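Local atomic coordinates of cocosin 1 acidic chain (Cocos nucifera, PDB entry 5WPW), a protein that serves as a hexameric 11S seed storage globulin, a nutrient reservoir of the coconut seed that is also a potential food allergen. Residues A21-Y26 / R43-P48; V17-G22 / G210-A215; V63-G68 / V134-V139. The protein carries 2 engineered substitutions. All coordinates share one frame; numbering follows the deposited sequence.

Interaction 1: residues A21-Y26 / R43-P48; sequences AGVTDY and RRVIEP
Val23 and Val45 form the central hydrogen-bonded pair between strand 22-26 and the end of strand 40-46, which run antiparallel with their axes 4.6 Å apart. Val45 N gives a nearly straight bond to Val23 O (2.8 Å), and Val23 N returns one to Val45 O. The same reciprocal pattern recurs at Asp25 and Arg43, where Asp25 N approaches Arg43 O to 2.6 Å. Beyond the regular strand, Glu47 N continues the series to Ala21 O, a more bent bond at 144°, and Glu47 CG lies close to the same oxygen. The CA-H groups of Thr24 and Arg44 add contacts to Arg43 O and Val23 O.

Apolar packing is modest. Val23 and Val45 lie alongside one another and point the same way, with Val23 CG2 4.1 Å from Val45 CB.

Charged groups occupy both faces. Beside the valines, Asp25 and Arg43 make a long, weak salt bridge, OD2 to NH1 at 3.4 Å. The arginine turns back at its third torsion (chi3 -66°) and offers a guanidinium edge, its plane nearly perpendicular (88°) to the carboxylate. On the other face Thr24 and Arg44 run side by side, Thr24 OG1 standing 3.3 Å from Arg44 CG. Their polar ends share a stronger partner, Glu211, whose OE2 accepts a hydrogen bond from Thr24 OG1 and forms a salt bridge with Arg44 NH2; the buried arginine's charge is probably balanced there.

Gly22 faces Ile46 across a non-hydrogen-bonded pair, its CA only 3.0 Å from Val45 O. The arrangement is a pair of neighbouring antiparallel strands in the N-terminal cupin beta-barrel, the fold of the 11S globulins.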
loop_
_atom_site.group_PDB
_atom_site.type_symbol
_atom_site.label_atom_id
_atom_site.label_comp_id
_atom_site.label_asym_id
_atom_site.label_seq_id
_atom_site.Cartn_x
_atom_site.Cartn_y
_atom_site.Cartn_z
ATOM N N ALA A 21 -9.718 -7.474 -44.312
ATOM C CA ALA A 21 -9.197 -8.755 -43.841
ATOM C C ALA A 21 -9.873 -9.222 -42.554
ATOM O O ALA A 21 -9.265 -9.943 -41.759
ATOM C CB ALA A 21 -7.684 -8.686 -43.645
ATOM N N GLY A 22 -11.120 -8.822 -42.340
ATOM C CA GLY A 22 -11.856 -9.275 -41.179
ATOM C C GLY A 22 -13.120 -8.461 -40.997
ATOM O O GLY A 22 -13.453 -7.609 -41.827
ATOM N N VAL A 23 -13.833 -8.764 -39.901
ATOM C CA VAL A 23 -15.076 -8.102 -39.517
ATOM C C VAL A 23 -15.079 -7.839 -38.011
ATOM O O VAL A 23 -14.509 -8.601 -37.215
ATOM C CB VAL A 23 -16.347 -8.915 -39.885
ATOM C CG1 VAL A 23 -16.251 -9.504 -41.284
ATOM C CG2 VAL A 23 -16.623 -9.996 -38.864
ATOM N N THR A 24 -15.757 -6.757 -37.628
ATOM C CA THR A 24 -15.941 -6.355 -36.233
ATOM C C THR A 24 -17.429 -6.301 -35.925
ATOM O O THR A 24 -18.164 -5.534 -36.554
ATOM C CB THR A 24 -15.301 -4.988 -35.964
ATOM O OG1 THR A 24 -13.928 -5.005 -36.385
ATOM C CG2 THR A 24 -15.365 -4.653 -34.479
ATOM N N ASP A 25 -17.868 -7.109 -34.959
ATOM C CA ASP A 25 -19.259 -7.156 -34.526
ATOM C C ASP A 25 -19.388 -6.348 -33.248
ATOM O O ASP A 25 -18.610 -6.550 -32.315
ATOM C CB ASP A 25 -19.704 -8.595 -34.266
ATOM C CG ASP A 25 -19.562 -9.468 -35.470
ATOM O OD1 ASP A 25 -19.647 -8.910 -36.588
ATOM O OD2 ASP A 25 -19.332 -10.684 -35.316
ATOM N N TYR A 26 -20.338 -5.427 -33.203
ATOM C CA TYR A 26 -20.528 -4.598 -32.016
ATOM C C TYR A 26 -21.816 -5.005 -31.303
ATOM O O TYR A 26 -22.895 -4.997 -31.907
ATOM C CB TYR A 26 -20.555 -3.110 -32.371
ATOM C CG TYR A 26 -19.316 -2.583 -33.080
ATOM C CD1 TYR A 26 -19.132 -2.797 -34.446
ATOM C CD2 TYR A 26 -18.347 -1.845 -32.400
ATOM C CE1 TYR A 26 -18.011 -2.307 -35.110
ATOM C CE2 TYR A 26 -17.215 -1.346 -33.056
ATOM C CZ TYR A 26 -17.055 -1.585 -34.417
ATOM O OH TYR A 26 -15.949 -1.107 -35.110
ATOM N N ARG A 43 -16.830 -8.117 -30.809
ATOM C CA ARG A 43 -16.233 -9.340 -31.315
ATOM C C ARG A 43 -15.557 -9.025 -32.642
ATOM O O ARG A 43 -16.135 -8.342 -33.487
ATOM C CB ARG A 43 -17.278 -10.451 -31.511
ATOM C CG ARG A 43 -16.653 -11.767 -31.983
ATOM C CD ARG A 43 -17.676 -12.702 -32.616
ATOM N NE ARG A 43 -18.646 -13.159 -31.632
ATOM C CZ ARG A 43 -19.946 -13.280 -31.868
ATOM N NH1 ARG A 43 -20.427 -12.977 -33.065
ATOM N NH2 ARG A 43 -20.767 -13.686 -30.901
ATOM N N ARG A 44 -14.340 -9.519 -32.819
ATOM C CA ARG A 44 -13.605 -9.348 -34.065
ATOM C C ARG A 44 -13.213 -10.690 -34.659
ATOM O O ARG A 44 -12.817 -11.615 -33.937
ATOM C CB ARG A 44 -12.343 -8.531 -33.863
ATOM C CG ARG A 44 -12.477 -7.129 -34.256
ATOM C CD ARG A 44 -11.120 -6.519 -34.327
ATOM N NE ARG A 44 -10.857 -5.678 -33.174
ATOM C CZ ARG A 44 -11.274 -4.424 -33.066
ATOM N NH1 ARG A 44 -10.989 -3.725 -31.984
ATOM N NH2 ARG A 44 -11.971 -3.876 -34.048
ATOM N N VAL A 45 -13.288 -10.782 -35.986
ATOM C CA VAL A 45 -12.722 -11.899 -36.724
ATOM C C VAL A 45 -11.653 -11.335 -37.646
ATOM O O VAL A 45 -11.924 -10.413 -38.421
ATOM C CB VAL A 45 -13.790 -12.665 -37.526
ATOM C CG1 VAL A 45 -13.122 -13.679 -38.428
ATOM C CG2 VAL A 45 -14.724 -13.371 -36.596
ATOM N N ILE A 46 -10.443 -11.873 -37.547
ATOM C CA ILE A 46 -9.290 -11.389 -38.294
ATOM C C ILE A 46 -8.813 -12.544 -39.159
ATOM O O ILE A 46 -8.248 -13.522 -38.648
ATOM C CB ILE A 46 -8.162 -10.882 -37.375
ATOM C CG1 ILE A 46 -8.649 -9.749 -36.471
ATOM C CG2 ILE A 46 -6.961 -10.419 -38.179
ATOM C CD1 ILE A 46 -7.616 -9.354 -35.427
ATOM N N GLU A 47 -9.036 -12.431 -40.476
ATOM C CA GLU A 47 -8.610 -13.467 -41.395
ATOM C C GLU A 47 -7.103 -13.633 -41.321
ATOM O O GLU A 47 -6.393 -12.741 -40.842
ATOM C CB GLU A 47 -9.022 -13.132 -42.830
ATOM C CG GLU A 47 -10.460 -12.693 -42.997
ATOM C CD GLU A 47 -11.434 -13.730 -42.501
ATOM O OE1 GLU A 47 -12.559 -13.335 -42.116
ATOM O OE2 GLU A 47 -11.077 -14.932 -42.495
ATOM N N PRO A 48 -6.593 -14.774 -41.777
ATOM C CA PRO A 48 -5.142 -14.938 -41.878
ATOM C C PRO A 48 -4.522 -13.804 -42.683
ATOM O O PRO A 48 -5.119 -13.287 -43.631
ATOM C CB PRO A 48 -4.988 -16.296 -42.570
ATOM C CG PRO A 48 -6.224 -17.036 -42.194
ATOM C CD PRO A 48 -7.319 -16.019 -42.101
#

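Interaction 2: residues V17-G22 / G210-A215; sequences VRSEAG and GEIVRA
Glu20 reaches from the turn after strand 15-19 to the backbone of strand 212-214. Its CB lies 3.8 Å from Ile212 O. CG stands anti to the backbone N (chi1 -179°) and comes near Arg214 N; the chain continues extended, and CD lies beside Arg214 CB. At the tip OE1 takes a nearly straight bond from Arg214 N (2.8 Å), on the anti side of the carboxylate and slightly out of its plane. The same oxygen accepts from a water that also donates to Arg214 O, so one carboxylate oxygen serves both backbone polar groups of Arg214, directly and through water. The guanidinium does not share in this: Arg214 NE remains 5.8 Å from OE1. Bent at chi2 and chi3, that side chain folds back until one guanidinium face lies against Ala21 CB, which sits 3.7 Å above the plane and toward its rim.

Ala21 N bonds to Ile212 O (3.0 Å) from well above the carbonyl plane, 47° out of it. Ile212 in turn lays CG2 against the Ala21 carbonyl and CD1 against Gly22. At the other end Ser19 CB touches Ile212 O, and its OG receives a weak hydrogen bond from Glu211 N; Gly210 CA packs on the same hydroxyl.

The turn itself is closed by a bond from Ser19 N to Gly22 O. Asn391 of a second subunit packs on Val213 beyond the contact. The chemistry is thus that of a carboxylate standing in as a backbone acceptor: Glu20 is held by a main-chain amide and a water instead of an ion pair with Arg214, and any influence of that arginine's charge is probably only long-range.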
loop_
_atom_site.group_PDB
_atom_site.type_symbol
_atom_site.label_atom_id
_atom_site.label_comp_id
_atom_site.label_asym_id
_atom_site.label_seq_id
_atom_site.Cartn_x
_atom_site.Cartn_y
_atom_site.Cartn_z
ATOM N N VAL A 17 -19.382 -4.322 -39.119
ATOM C CA VAL A 17 -18.609 -3.526 -40.066
ATOM C C VAL A 17 -17.581 -4.442 -40.708
ATOM O O VAL A 17 -16.759 -5.043 -40.008
ATOM C CB VAL A 17 -17.937 -2.329 -39.379
ATOM C CG1 VAL A 17 -17.126 -1.524 -40.387
ATOM C CG2 VAL A 17 -18.979 -1.458 -38.703
ATOM N N ARG A 18 -17.628 -4.567 -42.032
ATOM C CA ARG A 18 -16.696 -5.442 -42.726
ATOM C C ARG A 18 -15.474 -4.651 -43.181
ATOM O O ARG A 18 -15.597 -3.593 -43.804
ATOM C CB ARG A 18 -17.355 -6.134 -43.921
ATOM C CG ARG A 18 -16.540 -7.317 -44.394
ATOM C CD ARG A 18 -17.240 -8.154 -45.454
ATOM N NE ARG A 18 -17.677 -9.466 -44.971
ATOM C CZ ARG A 18 -16.892 -10.408 -44.448
ATOM N NH1 ARG A 18 -17.427 -11.558 -44.053
ATOM N NH2 ARG A 18 -15.583 -10.216 -44.301
ATOM N N SER A 19 -14.301 -5.162 -42.847
ATOM C CA SER A 19 -13.030 -4.633 -43.300
ATOM C C SER A 19 -12.452 -5.561 -44.369
ATOM O O SER A 19 -13.017 -6.610 -44.685
ATOM C CB SER A 19 -12.064 -4.477 -42.119
ATOM O OG SER A 19 -12.467 -3.448 -41.231
ATOM N N GLU A 20 -11.293 -5.161 -44.900
ATOM C CA GLU A 20 -10.634 -5.911 -45.965
ATOM C C GLU A 20 -10.272 -7.324 -45.522
ATOM O O GLU A 20 -10.498 -8.288 -46.264
ATOM C CB GLU A 20 -9.388 -5.151 -46.418
ATOM C CG GLU A 20 -8.610 -5.788 -47.547
ATOM C CD GLU A 20 -7.409 -4.952 -47.946
ATOM O OE1 GLU A 20 -6.443 -4.860 -47.151
ATOM O OE2 GLU A 20 -7.434 -4.378 -49.055
ATOM N N ALA A 21 -9.718 -7.474 -44.312
ATOM C CA ALA A 21 -9.197 -8.755 -43.841
ATOM C C ALA A 21 -9.873 -9.222 -42.554
ATOM O O ALA A 21 -9.265 -9.943 -41.759
ATOM C CB ALA A 21 -7.684 -8.686 -43.645
ATOM N N GLY A 22 -11.120 -8.822 -42.340
ATOM C CA GLY A 22 -11.856 -9.275 -41.179
ATOM C C GLY A 22 -13.120 -8.461 -40.997
ATOM O O GLY A 22 -13.453 -7.609 -41.827
ATOM N N GLY A 210 -10.627 -0.181 -43.994
ATOM C CA GLY A 210 -11.120 -0.355 -42.630
ATOM C C GLY A 210 -9.978 -0.599 -41.653
ATOM O O GLY A 210 -8.801 -0.347 -41.959
ATOM N N GLU A 211 -10.321 -1.112 -40.461
ATOM C CA GLU A 211 -9.331 -1.261 -39.396
ATOM C C GLU A 211 -8.681 -2.643 -39.344
ATOM O O GLU A 211 -7.776 -2.860 -38.530
ATOM C CB GLU A 211 -9.964 -0.932 -38.037
ATOM C CG GLU A 211 -11.077 -1.853 -37.659
ATOM C CD GLU A 211 -11.348 -1.842 -36.160
ATOM O OE1 GLU A 211 -10.471 -1.385 -35.385
ATOM O OE2 GLU A 211 -12.436 -2.310 -35.761
ATOM N N ILE A 212 -9.097 -3.582 -40.187
ATOM C CA ILE A 212 -8.404 -4.848 -40.350
ATOM C C ILE A 212 -8.028 -4.953 -41.823
ATOM O O ILE A 212 -8.912 -5.073 -42.676
ATOM C CB ILE A 212 -9.257 -6.043 -39.918
ATOM C CG1 ILE A 212 -9.815 -5.815 -38.504
ATOM C CG2 ILE A 212 -8.435 -7.309 -40.006
ATOM C CD1 ILE A 212 -10.962 -6.769 -38.142
ATOM N N VAL A 213 -6.729 -4.898 -42.118
ATOM C CA VAL A 213 -6.222 -4.796 -43.487
ATOM C C VAL A 213 -5.365 -6.011 -43.819
ATOM O O VAL A 213 -4.814 -6.668 -42.929
ATOM C CB VAL A 213 -5.430 -3.480 -43.688
ATOM C CG1 VAL A 213 -6.227 -2.320 -43.147
ATOM C CG2 VAL A 213 -4.013 -3.553 -43.051
ATOM N N ARG A 214 -5.250 -6.317 -45.117
ATOM C CA ARG A 214 -4.505 -7.489 -45.556
ATOM C C ARG A 214 -3.036 -7.129 -45.753
ATOM O O ARG A 214 -2.716 -6.137 -46.417
ATOM C CB ARG A 214 -5.102 -8.052 -46.854
ATOM C CG ARG A 214 -4.606 -9.449 -47.255
ATOM C CD ARG A 214 -5.363 -10.614 -46.559
ATOM N NE ARG A 214 -6.814 -10.605 -46.788
ATOM C CZ ARG A 214 -7.640 -11.613 -46.498
ATOM N NH1 ARG A 214 -7.169 -12.747 -45.971
ATOM N NH2 ARG A 214 -8.943 -11.491 -46.740
ATOM N N ALA A 215 -2.149 -7.912 -45.149
ATOM C CA ALA A 215 -0.721 -7.845 -45.457
ATOM C C ALA A 215 -0.440 -8.956 -46.468
ATOM O O ALA A 215 -0.313 -10.123 -46.095
ATOM C CB ALA A 215 0.134 -8.004 -44.204
HETATM O O HOH W 1 -3.869 -4.032 -47.569
#

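Interaction 3: residues V63-G68 / V134-V139; sequences VYIVQG and VVAITV
Val135 is opposed by two residues, Val66 and Gln67, which makes a classic beta bulge in the antiparallel pairing of strands 61-67 and 134-140 of the N-terminal cupin barrel. Val135 O is shared by two weak bonds, from Val66 N and from Gln67 N, while Val135 N donates to Gln67 O (3.0 Å) from above the carbonyl plane. Before the bulge the pairing is regular: Tyr64 N meets Ile137 O at 2.7 Å in an almost straight bond (175°), and Ile137 N bonds back to Tyr64 O.

Side chains pack around this frame. Ile137 CG2 lies between the backbone N and the carbonyl carbon, a setting that brings the methyl to 3.4 Å from Tyr64 O and places it at the edge of the tyrosine ring, in its plane. The extra residue also turns Val66 toward the partner strand, where its CG2 joins Ile137 CG2 at 3.7 Å. On the opposite face Val63 spreads its two methyls: CG1 meets Ala136 CB, and CG2 approaches Thr138 OG1 to 3.3 Å.

Further out, Tyr312 of strand 309-314, in the C-terminal cupin domain, rests on Val66 and Ile137, so the bulged side of the sheet meets the second barrel. Strands 114-118 and 40-46 flank the pair: Ile65 bonds through its backbone to Asp114, and Val135 packs on Val45. Gln67 crosses Val135 obliquely, and its amide is held by Pro133 O, the acceptor for NE2; that same NE2 nitrogen lies 3.8 Å from Val135 CG2.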
loop_
_atom_site.group_PDB
_atom_site.type_symbol
_atom_site.label_atom_id
_atom_site.label_comp_id
_atom_site.label_asym_id
_atom_site.label_seq_id
_atom_site.Cartn_x
_atom_site.Cartn_y
_atom_site.Cartn_z
ATOM N N VAL A 63 -9.282 -8.834 -23.579
ATOM C CA VAL A 63 -9.558 -9.541 -24.827
ATOM C C VAL A 63 -9.436 -11.033 -24.562
ATOM O O VAL A 63 -8.436 -11.479 -23.989
ATOM C CB VAL A 63 -8.588 -9.110 -25.940
ATOM C CG1 VAL A 63 -8.975 -9.786 -27.257
ATOM C CG2 VAL A 63 -8.564 -7.589 -26.066
ATOM N N TYR A 64 -10.436 -11.811 -24.960
ATOM C CA TYR A 64 -10.317 -13.262 -24.905
ATOM C C TYR A 64 -10.186 -13.810 -26.321
ATOM O O TYR A 64 -11.043 -13.537 -27.164
ATOM C CB TYR A 64 -11.520 -13.920 -24.216
ATOM C CG TYR A 64 -11.408 -15.436 -24.142
ATOM C CD1 TYR A 64 -10.485 -16.055 -23.293
ATOM C CD2 TYR A 64 -12.229 -16.248 -24.910
ATOM C CE1 TYR A 64 -10.383 -17.447 -23.228
ATOM C CE2 TYR A 64 -12.135 -17.631 -24.853
ATOM C CZ TYR A 64 -11.211 -18.219 -24.017
ATOM O OH TYR A 64 -11.127 -19.587 -23.968
ATOM N N ILE A 65 -9.134 -14.594 -26.564
ATOM C CA ILE A 65 -8.903 -15.234 -27.866
ATOM C C ILE A 65 -9.736 -16.519 -27.896
ATOM O O ILE A 65 -9.349 -17.535 -27.319
ATOM C CB ILE A 65 -7.423 -15.518 -28.120
ATOM C CG1 ILE A 65 -6.559 -14.268 -27.918
ATOM C CG2 ILE A 65 -7.198 -16.067 -29.581
ATOM C CD1 ILE A 65 -6.979 -13.154 -28.739
ATOM N N VAL A 66 -10.906 -16.448 -28.541
ATOM C CA VAL A 66 -11.761 -17.615 -28.746
ATOM C C VAL A 66 -11.106 -18.614 -29.694
ATOM O O VAL A 66 -11.232 -19.835 -29.526
ATOM C CB VAL A 66 -13.134 -17.160 -29.279
ATOM C CG1 VAL A 66 -14.030 -18.375 -29.606
ATOM C CG2 VAL A 66 -13.853 -16.256 -28.266
ATOM N N GLN A 67 -10.404 -18.121 -30.711
ATOM C CA GLN A 67 -9.893 -18.985 -31.761
ATOM C C GLN A 67 -8.685 -18.320 -32.400
ATOM O O GLN A 67 -8.646 -17.095 -32.503
ATOM C CB GLN A 67 -11.002 -19.224 -32.796
ATOM C CG GLN A 67 -10.676 -20.215 -33.909
ATOM C CD GLN A 67 -11.730 -20.158 -35.004
ATOM O OE1 GLN A 67 -12.773 -20.803 -34.905
ATOM N NE2 GLN A 67 -11.478 -19.360 -36.029
ATOM N N GLY A 68 -7.703 -19.123 -32.823
ATOM C CA GLY A 68 -6.625 -18.635 -33.663
ATOM C C GLY A 68 -5.348 -18.392 -32.889
ATOM O O GLY A 68 -5.264 -18.569 -31.672
ATOM N N VAL A 134 -8.643 -15.550 -36.569
ATOM C CA VAL A 134 -8.674 -15.232 -35.144
ATOM C C VAL A 134 -10.053 -14.686 -34.818
ATOM O O VAL A 134 -10.613 -13.882 -35.569
ATOM C CB VAL A 134 -7.568 -14.219 -34.775
ATOM C CG1 VAL A 134 -7.807 -13.636 -33.377
ATOM C CG2 VAL A 134 -6.187 -14.868 -34.877
ATOM N N VAL A 135 -10.633 -15.151 -33.720
ATOM C CA VAL A 135 -11.870 -14.595 -33.206
ATOM C C VAL A 135 -11.574 -14.095 -31.794
ATOM O O VAL A 135 -11.178 -14.881 -30.921
ATOM C CB VAL A 135 -13.013 -15.621 -33.220
ATOM C CG1 VAL A 135 -14.304 -14.960 -32.788
ATOM C CG2 VAL A 135 -13.182 -16.199 -34.642
ATOM N N ALA A 136 -11.711 -12.792 -31.593
ATOM C CA ALA A 136 -11.434 -12.149 -30.314
ATOM C C ALA A 136 -12.717 -11.572 -29.745
ATOM O O ALA A 136 -13.485 -10.925 -30.466
ATOM C CB ALA A 136 -10.398 -11.027 -30.483
ATOM N N ILE A 137 -12.963 -11.796 -28.451
ATOM C CA ILE A 137 -14.065 -11.126 -27.773
ATOM C C ILE A 137 -13.472 -10.162 -26.754
ATOM O O ILE A 137 -12.652 -10.560 -25.914
ATOM C CB ILE A 137 -15.036 -12.112 -27.109
ATOM C CG1 ILE A 137 -15.944 -11.322 -26.189
ATOM C CG2 ILE A 137 -14.291 -13.163 -26.341
ATOM C CD1 ILE A 137 -17.117 -12.041 -25.708
ATOM N N THR A 138 -13.863 -8.895 -26.857
ATOM C CA THR A 138 -13.308 -7.802 -26.060
ATOM C C THR A 138 -14.376 -7.154 -25.202
ATOM O O THR A 138 -15.438 -6.780 -25.717
ATOM C CB THR A 138 -12.705 -6.746 -26.975
ATOM O OG1 THR A 138 -11.522 -7.277 -27.564
ATOM C CG2 THR A 138 -12.394 -5.481 -26.194
ATOM N N VAL A 139 -14.095 -6.986 -23.902
ATOM C CA VAL A 139 -14.984 -6.268 -22.992
ATOM C C VAL A 139 -14.222 -5.034 -22.504
ATOM O O VAL A 139 -13.113 -5.162 -21.966
ATOM C CB VAL A 139 -15.441 -7.145 -21.807
ATOM C CG1 VAL A 139 -16.408 -6.394 -20.935
ATOM C CG2 VAL A 139 -16.078 -8.459 -22.289
#

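From the N terminus, strand 15-19 turns through Ala21 and Gly22 into strand 22-26, so interactions 1 and 2 start from one stretch. Interaction 1 closes a short loop, through helix 32-37, when strand 40-46 returns beside 22-26. Interaction 3 then closes a separate loop as strand 134-140 comes back against 61-67, and it lies wholly inside the long loop closed by interaction 2 at 210-215. Strand 40-46 joins interactions 1 and 3 in one sheet, with Ile46 N close to Val134 O at 2.8 Å. Interaction 2 ties this sheet's edge to strand 212-214, which belongs to the other sheet of the N-terminal barrel.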